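Local coordinates for conserved hypothetical alanine and leucine RICH protein (Mycobacterium tuberculosis, PDB 2WAM), which is of unknown function but belongs to the PAC2 family, as a representative of a duplicated gene family in Actinobacteria, at residues H70-F75 with G217-L223; T248-A252 with V281-I285; N198-L202 with G231-V235; P56-S60 with T142-L146; A184-P190 with L302-D307. One frame throughout, in Å; residues are numbered along the deposited sequence.

Contact 1 (H70-F75 with G217-L223); sequences HALEGF and GSASNLL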
# COMPACT_ATOMS: atom_id res chain seq x y z
N HIS A 70 -29.47 -8.34 0.65
CA HIS A 70 -28.59 -7.87 1.72
C HIS A 70 -29.28 -7.85 3.08
O HIS A 70 -30.39 -7.32 3.24
CB HIS A 70 -27.87 -6.53 1.41
CG HIS A 70 -28.78 -5.41 0.98
ND1 HIS A 70 -28.99 -4.28 1.74
CD2 HIS A 70 -29.50 -5.23 -0.16
CE1 HIS A 70 -29.81 -3.46 1.10
NE2 HIS A 70 -30.13 -4.01 -0.05
N ALA A 71 -28.60 -8.45 4.06
CA ALA A 71 -29.12 -8.58 5.42
C ALA A 71 -28.04 -8.28 6.45
O ALA A 71 -27.21 -9.13 6.75
CB ALA A 71 -29.66 -9.99 5.63
N LEU A 72 -28.08 -7.07 6.99
CA LEU A 72 -27.03 -6.60 7.90
C LEU A 72 -27.56 -6.27 9.30
O LEU A 72 -28.61 -5.65 9.47
CB LEU A 72 -26.29 -5.40 7.28
CG LEU A 72 -25.70 -5.61 5.87
CD1 LEU A 72 -25.06 -4.34 5.34
CD2 LEU A 72 -24.71 -6.76 5.86
N GLU A 73 -26.82 -6.70 10.32
CA GLU A 73 -27.22 -6.53 11.70
C GLU A 73 -26.44 -5.40 12.36
O GLU A 73 -25.26 -5.24 12.10
CB GLU A 73 -26.98 -7.81 12.49
CG GLU A 73 -27.27 -9.07 11.73
CD GLU A 73 -26.69 -10.29 12.41
OE1 GLU A 73 -26.48 -10.24 13.64
OE2 GLU A 73 -26.46 -11.29 11.71
N GLY A 74 -27.11 -4.65 13.23
CA GLY A 74 -26.46 -3.56 13.93
C GLY A 74 -27.20 -2.23 13.80
O GLY A 74 -26.95 -1.31 14.57
N PHE A 75 -28.11 -2.15 12.83
CA PHE A 75 -28.91 -0.95 12.64
C PHE A 75 -30.19 -1.01 13.46
O PHE A 75 -30.31 -0.36 14.49
CB PHE A 75 -29.25 -0.77 11.15
CG PHE A 75 -30.16 0.40 10.87
CD1 PHE A 75 -31.23 0.26 10.00
CD2 PHE A 75 -29.95 1.63 11.48
CE1 PHE A 75 -32.06 1.32 9.74
CE2 PHE A 75 -30.78 2.69 11.22
CZ PHE A 75 -31.83 2.54 10.35
N GLY A 217 -29.38 7.16 8.56
CA GLY A 217 -29.01 6.23 7.51
C GLY A 217 -28.41 4.95 8.06
O GLY A 217 -27.90 4.92 9.19
N SER A 218 -28.49 3.89 7.27
CA SER A 218 -27.84 2.62 7.58
C SER A 218 -27.04 2.12 6.36
O SER A 218 -27.31 2.52 5.23
CB SER A 218 -28.87 1.59 8.01
OG SER A 218 -29.71 1.20 6.94
N ALA A 219 -26.08 1.25 6.59
CA ALA A 219 -25.29 0.73 5.47
C ALA A 219 -26.18 0.09 4.41
O ALA A 219 -25.97 0.29 3.21
CB ALA A 219 -24.24 -0.26 5.96
N SER A 220 -27.18 -0.67 4.84
CA SER A 220 -28.14 -1.29 3.92
C SER A 220 -28.93 -0.24 3.15
O SER A 220 -29.06 -0.33 1.94
CB SER A 220 -29.10 -2.24 4.64
OG SER A 220 -28.65 -3.58 4.59
N ASN A 221 -29.46 0.75 3.85
CA ASN A 221 -30.21 1.80 3.18
C ASN A 221 -29.35 2.61 2.23
O ASN A 221 -29.75 2.90 1.10
CB ASN A 221 -30.88 2.73 4.18
CG ASN A 221 -32.09 2.10 4.83
OD1 ASN A 221 -32.67 1.13 4.33
ND2 ASN A 221 -32.49 2.67 5.98
N LEU A 222 -28.16 2.98 2.69
CA LEU A 222 -27.26 3.76 1.86
C LEU A 222 -26.83 2.94 0.65
O LEU A 222 -26.66 3.48 -0.44
CB LEU A 222 -26.06 4.27 2.65
CG LEU A 222 -25.24 5.37 1.98
CD1 LEU A 222 -26.10 6.59 1.68
CD2 LEU A 222 -24.05 5.76 2.84
N LEU A 223 -26.69 1.62 0.82
CA LEU A 223 -26.33 0.75 -0.29
C LEU A 223 -27.43 0.79 -1.34
O LEU A 223 -27.17 0.96 -2.53
CB LEU A 223 -26.14 -0.69 0.18
CG LEU A 223 -26.00 -1.74 -0.93
CD1 LEU A 223 -24.74 -1.51 -1.77
CD2 LEU A 223 -26.01 -3.13 -0.32
O HOH W 1 -30.08 -5.21 6.25
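His70 and Leu223 reach toward each other from opposite directions: the methyl CD2 of Leu223 stands over the centre of one face of the imidazole, 3.8 Å from the ring centroid, a CH-pi contact. The edge of the same ring is taken by Ser220, whose OG makes a hydrogen bond with ND1 of His70 (3.0 Å); the proton may sit on either atom. His70 CG lies between its backbone N and carbonyl carbon (chi1 52°), which carries ND1 across to the helix. Ser220 OG also bonds a water at 2.7 Å, and this water accepts from the backbone N of Leu72, so one hydroxyl ties the strand to the helix directly and through solvent. The methyl CD1 of Leu72 lies 3.7 Å from Ser220 OG and also meets Ala219 CB. At the other end Phe75, with CG anti to its backbone N (chi1 176°), lays its ring flat over Ser218, and Ser218 CB sits 3.4 Å from the ring centroid. Ser218 is the N-cap of helix 219-229: its OG accepts from Asn221 N (3.1 Å), so Phe75 packs on the very residue that caps the helix. The axes of the short segments 70-73 and 219-223 run at 149°, roughly antiparallel. Strand 67-73 lies inside the mixed sheet between strands 143-148 and 174-183; Leu223 also packs on helix 156-169, and Arg113 of a neighbouring subunit packs on Phe75 and Ser218.

Contact 2 (T248-A252 with V281-I285); sequences TDYPA and VQAKI
Tyr250 and Gln282 supply the polar link between the segments: the phenol OH donates to OE1 of Gln282 at 2.8 Å, lying in the carbonyl plane with a C=O...O angle of 145°. Ring and amide planes are turned 42° apart. The Gln282 chain leaves the helix with CG anti to its backbone N and bends at chi2 (83°), which brings OE1 back to the phenol. Its NE2 is used elsewhere, as donor to the backbone O of His187, so both ends of the amide are engaged and its rotation is fixed. Apolar contacts fill the rest. Ile285 comes in at about a right angle to Tyr250, its CD1 resting 3.6 Å from CE1 of the ring. Val281 splits its two methyls: CG1 meets Tyr250 CD1 at 3.9 Å, while CG2 touches CD of Pro251 at 3.8 Å. The Asp249 carboxylate is bound by Arg83 and His80. The chemistry is thus apolar packing plus one directed bond: aliphatic groups of helix 272-289 touch the CD1-CE1 side of the tyrosine ring, and the bond from its hydroxyl fixes the position of the phenol oxygen against Gln282.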
# COMPACT_ATOMS: atom_id res chain seq x y z
N THR A 248 -36.07 -10.09 21.46
CA THR A 248 -36.21 -11.54 21.48
C THR A 248 -36.18 -12.10 20.06
O THR A 248 -36.35 -11.36 19.10
CB THR A 248 -37.56 -11.95 22.06
OG1 THR A 248 -38.51 -12.00 21.00
CG2 THR A 248 -38.04 -10.94 23.09
N ASP A 249 -35.99 -13.40 19.93
CA ASP A 249 -36.14 -14.05 18.64
C ASP A 249 -37.60 -14.11 18.25
O ASP A 249 -38.42 -14.65 19.00
CB ASP A 249 -35.61 -15.49 18.69
CG ASP A 249 -34.11 -15.57 18.63
OD1 ASP A 249 -33.59 -16.64 18.98
OD2 ASP A 249 -33.46 -14.58 18.23
N TYR A 250 -37.92 -13.57 17.08
CA TYR A 250 -39.28 -13.67 16.57
C TYR A 250 -39.26 -14.14 15.12
O TYR A 250 -39.37 -13.33 14.19
CB TYR A 250 -40.01 -12.33 16.71
CG TYR A 250 -41.51 -12.42 16.56
CD1 TYR A 250 -42.27 -13.22 17.42
CD2 TYR A 250 -42.18 -11.73 15.56
CE1 TYR A 250 -43.64 -13.32 17.27
CE2 TYR A 250 -43.54 -11.81 15.41
CZ TYR A 250 -44.27 -12.61 16.27
OH TYR A 250 -45.63 -12.69 16.11
N PRO A 251 -39.10 -15.45 14.92
CA PRO A 251 -38.94 -16.08 13.59
C PRO A 251 -40.06 -15.71 12.59
O PRO A 251 -39.82 -15.69 11.39
CB PRO A 251 -38.97 -17.58 13.89
CG PRO A 251 -38.54 -17.68 15.33
CD PRO A 251 -39.05 -16.44 16.01
N ALA A 252 -41.26 -15.44 13.10
CA ALA A 252 -42.37 -15.02 12.25
C ALA A 252 -41.98 -13.85 11.38
O ALA A 252 -42.30 -13.81 10.19
CB ALA A 252 -43.58 -14.66 13.10
N VAL A 281 -42.61 -20.30 18.78
CA VAL A 281 -42.40 -19.03 19.48
C VAL A 281 -43.71 -18.27 19.67
O VAL A 281 -43.98 -17.75 20.75
CB VAL A 281 -41.40 -18.14 18.74
CG1 VAL A 281 -41.56 -16.66 19.16
CG2 VAL A 281 -39.97 -18.64 18.97
N GLN A 282 -44.52 -18.21 18.62
CA GLN A 282 -45.84 -17.61 18.72
C GLN A 282 -46.67 -18.22 19.86
O GLN A 282 -47.31 -17.51 20.62
CB GLN A 282 -46.58 -17.77 17.38
CG GLN A 282 -47.95 -17.13 17.33
CD GLN A 282 -47.90 -15.64 17.02
OE1 GLN A 282 -46.83 -15.08 16.78
NE2 GLN A 282 -49.07 -15.00 17.02
N ALA A 283 -46.65 -19.54 19.99
CA ALA A 283 -47.42 -20.19 21.04
C ALA A 283 -46.89 -19.90 22.44
O ALA A 283 -47.66 -19.87 23.40
CB ALA A 283 -47.52 -21.69 20.80
N LYS A 284 -45.57 -19.71 22.56
CA LYS A 284 -44.97 -19.37 23.85
C LYS A 284 -45.36 -17.96 24.29
O LYS A 284 -45.59 -17.70 25.47
CB LYS A 284 -43.45 -19.50 23.79
CG LYS A 284 -42.96 -20.92 23.56
CD LYS A 284 -42.65 -21.66 24.86
CE LYS A 284 -41.88 -22.95 24.60
NZ LYS A 284 -40.87 -22.82 23.50
N ILE A 285 -45.44 -17.05 23.32
CA ILE A 285 -45.85 -15.68 23.60
C ILE A 285 -47.30 -15.57 24.04
O ILE A 285 -47.62 -14.78 24.92
CB ILE A 285 -45.62 -14.77 22.37
CG1 ILE A 285 -44.15 -14.75 22.01
CG2 ILE A 285 -46.09 -13.35 22.65
CD1 ILE A 285 -43.86 -13.94 20.80

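Contact 3 (N198-L202 with G231-V235); sequences NNREL and GHEVV
The flat amide of Asn198 meets the backbone of 232-234 through both its polar atoms. ND2 donates to the carbonyl O of His232 at 3.0 Å, with that oxygen tilted from the amide plane. OD1 accepts from Val234 N, also at 3.0 Å; the N-H points almost straight at the oxygen (177°) but lies above the carbonyl plane. Asn198 CG sits between its backbone N and carbonyl carbon (chi1 69°), which turns the amide toward segment 231-235, where Val234 CG2 packs 3.6 Å from OD1. The second amide, that of Asn199, lies obliquely to the carboxylate of Glu233 with planes 44° apart, and its ND2 gives a weak bond of 3.3 Å to OE1. Its own OD1 accepts from Glu201 N, closing an Asx turn as the chain enters the 3-10 segment 200-202. The side chains of Leu202 and Glu233 come from opposite directions, CD1 3.4 Å from CD, while Glu233 OE2 is taken by Gln174. The contact joins the loop leaving strand 193-197, outermost in the sheet of this chain, to the start of its antiparallel neighbour, strand 234-242. Just before that strand, Gly231 closes helix 219-229 in a Schellman motif, and His232 pairs with Glu168 on helix 156-169.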
# COMPACT_ATOMS: atom_id res chain seq x y z
N ASN A 198 -37.16 1.76 -6.17
CA ASN A 198 -37.06 2.80 -7.18
C ASN A 198 -37.85 2.39 -8.41
O ASN A 198 -37.72 2.98 -9.48
CB ASN A 198 -35.61 3.17 -7.52
CG ASN A 198 -34.87 2.07 -8.24
OD1 ASN A 198 -35.21 0.90 -8.13
ND2 ASN A 198 -33.84 2.44 -8.98
N ASN A 199 -38.67 1.36 -8.25
CA ASN A 199 -39.62 0.95 -9.27
C ASN A 199 -40.97 0.59 -8.65
O ASN A 199 -41.13 -0.47 -8.05
CB ASN A 199 -39.08 -0.21 -10.09
CG ASN A 199 -40.13 -0.81 -11.00
OD1 ASN A 199 -41.24 -0.29 -11.11
ND2 ASN A 199 -39.79 -1.91 -11.65
N ARG A 200 -41.96 1.47 -8.82
CA ARG A 200 -43.24 1.32 -8.15
C ARG A 200 -43.97 0.02 -8.46
O ARG A 200 -44.73 -0.48 -7.63
CB ARG A 200 -44.13 2.53 -8.41
CG ARG A 200 -43.74 3.74 -7.58
CD ARG A 200 -44.66 4.93 -7.80
NE ARG A 200 -44.00 6.17 -7.42
CZ ARG A 200 -44.11 6.75 -6.23
NH1 ARG A 200 -44.87 6.21 -5.29
NH2 ARG A 200 -43.45 7.88 -5.97
N GLU A 201 -43.74 -0.53 -9.64
CA GLU A 201 -44.40 -1.77 -10.03
C GLU A 201 -44.04 -2.90 -9.08
O GLU A 201 -44.83 -3.81 -8.83
CB GLU A 201 -44.06 -2.15 -11.47
CG GLU A 201 -44.63 -1.19 -12.51
CD GLU A 201 -44.46 -1.68 -13.93
OE1 GLU A 201 -44.18 -2.88 -14.12
OE2 GLU A 201 -44.61 -0.86 -14.87
N LEU A 202 -42.83 -2.82 -8.53
CA LEU A 202 -42.30 -3.85 -7.64
C LEU A 202 -42.96 -3.85 -6.27
O LEU A 202 -42.79 -4.79 -5.49
CB LEU A 202 -40.79 -3.66 -7.48
CG LEU A 202 -40.01 -3.97 -8.75
CD1 LEU A 202 -38.53 -3.72 -8.52
CD2 LEU A 202 -40.28 -5.41 -9.15
N GLY A 231 -28.46 3.60 -11.39
CA GLY A 231 -29.39 2.97 -12.31
C GLY A 231 -29.71 1.50 -12.05
O GLY A 231 -30.27 0.82 -12.91
N HIS A 232 -29.35 1.01 -10.87
CA HIS A 232 -29.68 -0.37 -10.51
C HIS A 232 -31.09 -0.45 -9.96
O HIS A 232 -31.59 0.50 -9.35
CB HIS A 232 -28.69 -0.90 -9.49
CG HIS A 232 -27.32 -1.10 -10.03
ND1 HIS A 232 -26.94 -2.27 -10.67
CD2 HIS A 232 -26.23 -0.30 -10.04
CE1 HIS A 232 -25.67 -2.17 -11.05
NE2 HIS A 232 -25.22 -0.98 -10.68
N GLU A 233 -31.74 -1.59 -10.18
CA GLU A 233 -33.07 -1.81 -9.62
C GLU A 233 -32.98 -2.27 -8.18
O GLU A 233 -32.34 -3.28 -7.88
CB GLU A 233 -33.84 -2.85 -10.43
CG GLU A 233 -35.32 -2.92 -10.06
CD GLU A 233 -36.11 -3.85 -10.97
OE1 GLU A 233 -36.80 -3.33 -11.88
OE2 GLU A 233 -36.02 -5.09 -10.80
N VAL A 234 -33.62 -1.55 -7.27
CA VAL A 234 -33.54 -1.87 -5.86
C VAL A 234 -34.92 -1.97 -5.23
O VAL A 234 -35.87 -1.33 -5.67
CB VAL A 234 -32.72 -0.81 -5.09
CG1 VAL A 234 -31.33 -0.62 -5.72
CG2 VAL A 234 -33.50 0.52 -5.00
N VAL A 235 -35.01 -2.78 -4.18
CA VAL A 235 -36.23 -2.88 -3.40
C VAL A 235 -35.85 -3.29 -1.97
O VAL A 235 -34.80 -3.88 -1.74
CB VAL A 235 -37.28 -3.82 -4.07
CG1 VAL A 235 -36.66 -5.07 -4.59
CG2 VAL A 235 -38.40 -4.14 -3.11

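Contact 4 (P56-S60 with T142-L146); sequences PQLSS and TPFLL
Gln57 opens the contact through its backbone, its carbonyl O lying 3.8 Å from CG of Pro143. Leu58 follows and carries most of the interface on this segment. Its CA rests 3.7 Å from Pro143 CB, and its side chain slides past the proline ring in the opposite direction, with CD2 4.0 Å from the same CB. With CG anti to the carbonyl carbon (chi1 -66°), the isobutyl group reaches Leu145, which it crosses at about a right angle; CD1 of Leu58 and CD2 of Leu145 are 3.9 Å apart. Ser59 turns its side chain off, OG bonding to the backbone O of Arg64, but its carbonyl O comes to 3.8 Å from Pro143 CG. That ring carbon is therefore approached by the carbonyls of both Gln57 and Ser59. At Ser60, OG lies 3.7 Å from CG2 of Thr142. A water bridges the segments, donating to Leu58 O and to Pro143 O (2.7 Å) and accepting from Ser60 OG, an arm less certain because Ser60 is poorly ordered. Leu170 and Pro66 lie beside Leu58, and strand 143-148 pairs with strand 67-73 through Leu145. In chemical terms the loop lies against the beginning of the strand by aliphatic packing, and its polar link here runs through one water. The Pro143 ring offers only carbon to the loop; its carbonyl O takes the water bond.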
# COMPACT_ATOMS: atom_id res chain seq x y z
N PRO A 56 -19.15 -19.37 -8.55
CA PRO A 56 -20.02 -20.32 -9.25
C PRO A 56 -20.70 -19.64 -10.43
O PRO A 56 -20.58 -18.42 -10.59
CB PRO A 56 -21.08 -20.67 -8.20
CG PRO A 56 -20.55 -20.17 -6.89
CD PRO A 56 -19.69 -19.00 -7.23
N GLN A 57 -21.40 -20.41 -11.25
CA GLN A 57 -22.26 -19.85 -12.28
C GLN A 57 -23.41 -19.15 -11.57
O GLN A 57 -24.03 -19.72 -10.67
CB GLN A 57 -22.79 -20.96 -13.19
CG GLN A 57 -23.74 -20.48 -14.27
CD GLN A 57 -23.10 -19.47 -15.20
OE1 GLN A 57 -23.74 -18.52 -15.65
NE2 GLN A 57 -21.81 -19.66 -15.47
N LEU A 58 -23.71 -17.91 -11.95
CA LEU A 58 -24.78 -17.16 -11.28
C LEU A 58 -25.95 -16.81 -12.19
O LEU A 58 -26.89 -16.13 -11.78
CB LEU A 58 -24.23 -15.90 -10.64
CG LEU A 58 -23.27 -16.20 -9.49
CD1 LEU A 58 -22.57 -14.93 -9.01
CD2 LEU A 58 -24.03 -16.86 -8.37
N SER A 59 -25.90 -17.30 -13.42
CA SER A 59 -26.94 -17.00 -14.38
C SER A 59 -28.03 -18.07 -14.35
O SER A 59 -27.75 -19.25 -14.12
CB SER A 59 -26.34 -16.89 -15.78
OG SER A 59 -27.09 -15.98 -16.56
N SER A 60 -29.27 -17.64 -14.56
CA SER A 60 -30.40 -18.56 -14.55
C SER A 60 -30.43 -19.35 -15.84
O SER A 60 -29.75 -19.00 -16.81
CB SER A 60 -31.73 -17.82 -14.38
OG SER A 60 -31.75 -17.00 -13.23
N THR A 142 -32.11 -22.09 -9.06
CA THR A 142 -31.83 -20.71 -9.46
C THR A 142 -30.81 -20.09 -8.53
O THR A 142 -31.05 -20.01 -7.31
CB THR A 142 -33.06 -19.83 -9.36
OG1 THR A 142 -34.18 -20.48 -9.97
CG2 THR A 142 -32.79 -18.52 -10.05
N PRO A 143 -29.68 -19.62 -9.08
CA PRO A 143 -28.62 -18.99 -8.27
C PRO A 143 -29.04 -17.61 -7.78
O PRO A 143 -29.75 -16.89 -8.48
CB PRO A 143 -27.44 -18.85 -9.25
CG PRO A 143 -27.77 -19.79 -10.38
CD PRO A 143 -29.26 -19.80 -10.48
N PHE A 144 -28.61 -17.24 -6.58
CA PHE A 144 -28.76 -15.87 -6.12
C PHE A 144 -27.68 -15.52 -5.13
O PHE A 144 -26.99 -16.40 -4.63
CB PHE A 144 -30.18 -15.56 -5.60
CG PHE A 144 -30.56 -16.30 -4.34
CD1 PHE A 144 -30.51 -15.67 -3.11
CD2 PHE A 144 -31.02 -17.61 -4.39
CE1 PHE A 144 -30.89 -16.34 -1.94
CE2 PHE A 144 -31.39 -18.29 -3.23
CZ PHE A 144 -31.32 -17.65 -2.01
N LEU A 145 -27.52 -14.22 -4.86
CA LEU A 145 -26.49 -13.77 -3.93
C LEU A 145 -27.08 -13.30 -2.60
O LEU A 145 -28.20 -12.76 -2.54
CB LEU A 145 -25.65 -12.65 -4.56
CG LEU A 145 -24.83 -13.06 -5.79
CD1 LEU A 145 -24.13 -11.86 -6.41
CD2 LEU A 145 -23.83 -14.13 -5.40
N LEU A 146 -26.33 -13.52 -1.53
CA LEU A 146 -26.72 -13.06 -0.20
C LEU A 146 -25.54 -12.34 0.42
O LEU A 146 -24.49 -12.93 0.57
CB LEU A 146 -27.10 -14.24 0.70
CG LEU A 146 -27.33 -13.87 2.18
CD1 LEU A 146 -28.51 -12.90 2.35
CD2 LEU A 146 -27.55 -15.10 3.05
O HOH W 2 -29.54 -16.42 -11.09

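Contact 5 (A184-P190 with L302-D307); sequences AVPHTRP and LERQYD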
# COMPACT_ATOMS: atom_id res chain seq x y z
N ALA A 184 -45.95 -0.15 17.39
CA ALA A 184 -47.06 -0.46 18.27
C ALA A 184 -48.08 -1.35 17.53
O ALA A 184 -49.06 -0.85 16.99
CB ALA A 184 -47.71 0.82 18.74
N VAL A 185 -47.81 -2.65 17.50
CA VAL A 185 -48.69 -3.64 16.87
C VAL A 185 -48.68 -4.92 17.68
O VAL A 185 -47.69 -5.23 18.34
CB VAL A 185 -48.26 -3.98 15.41
CG1 VAL A 185 -48.60 -2.84 14.45
CG2 VAL A 185 -46.77 -4.31 15.34
N PRO A 186 -49.78 -5.68 17.65
CA PRO A 186 -49.85 -6.91 18.45
C PRO A 186 -49.25 -8.09 17.69
O PRO A 186 -49.31 -8.12 16.47
CB PRO A 186 -51.36 -7.15 18.60
CG PRO A 186 -52.04 -6.11 17.72
CD PRO A 186 -51.00 -5.47 16.87
N HIS A 187 -48.69 -9.05 18.41
CA HIS A 187 -48.20 -10.26 17.77
C HIS A 187 -49.37 -11.11 17.28
O HIS A 187 -49.17 -12.15 16.64
CB HIS A 187 -47.34 -11.07 18.73
CG HIS A 187 -48.12 -11.76 19.80
ND1 HIS A 187 -48.42 -11.16 21.01
CD2 HIS A 187 -48.66 -13.00 19.85
CE1 HIS A 187 -49.12 -12.00 21.75
NE2 HIS A 187 -49.28 -13.13 21.07
N THR A 188 -50.59 -10.67 17.58
CA THR A 188 -51.81 -11.44 17.29
C THR A 188 -52.53 -10.97 16.04
O THR A 188 -53.65 -11.40 15.76
CB THR A 188 -52.81 -11.35 18.44
OG1 THR A 188 -52.96 -9.98 18.84
CG2 THR A 188 -52.36 -12.18 19.63
N ARG A 189 -51.88 -10.10 15.28
CA ARG A 189 -52.44 -9.63 14.02
C ARG A 189 -51.44 -9.79 12.90
O ARG A 189 -50.24 -9.85 13.15
CB ARG A 189 -52.84 -8.17 14.16
CG ARG A 189 -53.91 -7.94 15.20
CD ARG A 189 -55.22 -8.59 14.80
NE ARG A 189 -56.30 -8.15 15.68
CZ ARG A 189 -56.71 -8.81 16.76
NH1 ARG A 189 -56.14 -9.96 17.11
NH2 ARG A 189 -57.70 -8.32 17.50
N PRO A 190 -51.93 -9.86 11.66
CA PRO A 190 -51.06 -10.07 10.50
C PRO A 190 -49.84 -9.15 10.51
O PRO A 190 -49.93 -7.96 10.84
CB PRO A 190 -51.97 -9.73 9.31
CG PRO A 190 -53.33 -10.04 9.80
CD PRO A 190 -53.33 -9.67 11.26
N LEU A 302 -53.55 -2.86 21.93
CA LEU A 302 -52.92 -2.80 20.61
C LEU A 302 -53.82 -3.40 19.53
O LEU A 302 -53.98 -2.83 18.45
CB LEU A 302 -51.58 -3.54 20.62
CG LEU A 302 -50.37 -2.87 21.27
CD1 LEU A 302 -49.27 -3.91 21.50
CD2 LEU A 302 -49.87 -1.72 20.41
N GLU A 303 -54.40 -4.56 19.82
CA GLU A 303 -55.30 -5.20 18.86
C GLU A 303 -56.39 -4.21 18.45
O GLU A 303 -56.76 -4.12 17.28
CB GLU A 303 -55.92 -6.46 19.47
CG GLU A 303 -54.90 -7.48 19.94
CD GLU A 303 -55.55 -8.70 20.53
OE1 GLU A 303 -56.69 -8.59 21.02
OE2 GLU A 303 -54.93 -9.78 20.51
N ARG A 304 -56.89 -3.45 19.42
CA ARG A 304 -57.91 -2.46 19.15
C ARG A 304 -57.42 -1.41 18.16
O ARG A 304 -58.03 -1.21 17.10
CB ARG A 304 -58.42 -1.83 20.46
CG ARG A 304 -59.47 -2.69 21.17
CD ARG A 304 -59.95 -2.09 22.48
NE ARG A 304 -59.35 -2.73 23.66
CZ ARG A 304 -58.74 -2.07 24.64
NH1 ARG A 304 -58.63 -0.74 24.60
NH2 ARG A 304 -58.24 -2.73 25.67
N GLN A 305 -56.31 -0.75 18.48
CA GLN A 305 -55.72 0.25 17.58
C GLN A 305 -55.50 -0.30 16.18
O GLN A 305 -55.79 0.37 15.18
CB GLN A 305 -54.38 0.74 18.12
CG GLN A 305 -54.45 1.48 19.44
CD GLN A 305 -53.09 2.00 19.88
OE1 GLN A 305 -52.08 1.29 19.82
NE2 GLN A 305 -53.06 3.25 20.33
N TYR A 306 -54.99 -1.53 16.11
CA TYR A 306 -54.63 -2.14 14.84
C TYR A 306 -55.85 -2.40 13.97
O TYR A 306 -55.84 -2.08 12.78
CB TYR A 306 -53.85 -3.44 15.08
CG TYR A 306 -53.44 -4.19 13.83
CD1 TYR A 306 -52.26 -3.88 13.16
CD2 TYR A 306 -54.24 -5.21 13.31
CE1 TYR A 306 -51.89 -4.57 12.01
CE2 TYR A 306 -53.87 -5.90 12.17
CZ TYR A 306 -52.70 -5.58 11.52
OH TYR A 306 -52.34 -6.28 10.37
N ASP A 307 -56.90 -2.97 14.55
CA ASP A 307 -58.14 -3.20 13.81
C ASP A 307 -58.73 -1.89 13.30
O ASP A 307 -59.23 -1.81 12.17
CB ASP A 307 -59.15 -3.97 14.67
CG ASP A 307 -58.66 -5.36 15.03
OD1 ASP A 307 -58.07 -6.03 14.16
OD2 ASP A 307 -58.87 -5.79 16.19
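Arg189 leaves the turn with CG beside its backbone N (chi1 -62°) and bends at chi2 (-66°), torsions that carry the chain past the ring of Tyr306 and bring the guanidinium to Asp307. The start of the arginine chain lies over one face of that ring, though the modelled closeness is doubtful. Tyr306 answers with CG anti to its backbone N, pointing its ring from the helix into the loop. The guanidinium grips Asp307 side-on and nearly coplanar, the two planes 20° apart: NH2 donates to the syn lone pair of OD2 at 3.1 Å, and NE bonds OD1 at 3.2 Å. Over one guanidinium face lies Glu303 CB, and NH1 donates to the backbone O of Thr188; this bond and the two to Asp307 fix the group's rotation. Glu303 OE2 is a long 3.6 Å from Arg189 NH1, well out of the guanidinium plane, and adds charge attraction without a directed bond. The same oxygen accepts from Thr188 OG1 at 2.6 Å. Beside the polar groups, Pro186 seats its ring on the helix, CG lying 3.9 Å from Leu302 CB and CD the same distance from Tyr306 CB. Leu302 CD2 extends to Ala184 CB at 3.7 Å, and Val185 CG1 touches the tyrosine ring. A type I turn from Pro186 to Arg189 spaces these groups, while the His187 ring bonds Tyr244 and Asp286. The arginine thus probably neutralises mainly Asp307 and only partly offsets Glu303, one helical turn away.

In the fold
Contact 1 is the buried one, its centre about 8 Å from the centre of the chain, and mixes aromatic faces with a histidine-serine bond. Contacts 1, 3 and 4 all reach the large mixed sheet: contacts 1 and 4 through the neighbouring strands 67-73 and 143-148, contact 3 through strand 234-242, which follows the helix of contact 1. Contact 3, at the surface, relies on amide-to-backbone bonds, whereas contact 4 is aliphatic with one bridging water. Contacts 2 and 5 lie on the same side of the chain's centre and touch, Ile285 packing on His187; they join loops to successive helices, 272-289 and 293-315. Contact 5, farthest from the centre, carries the salt-bridge network.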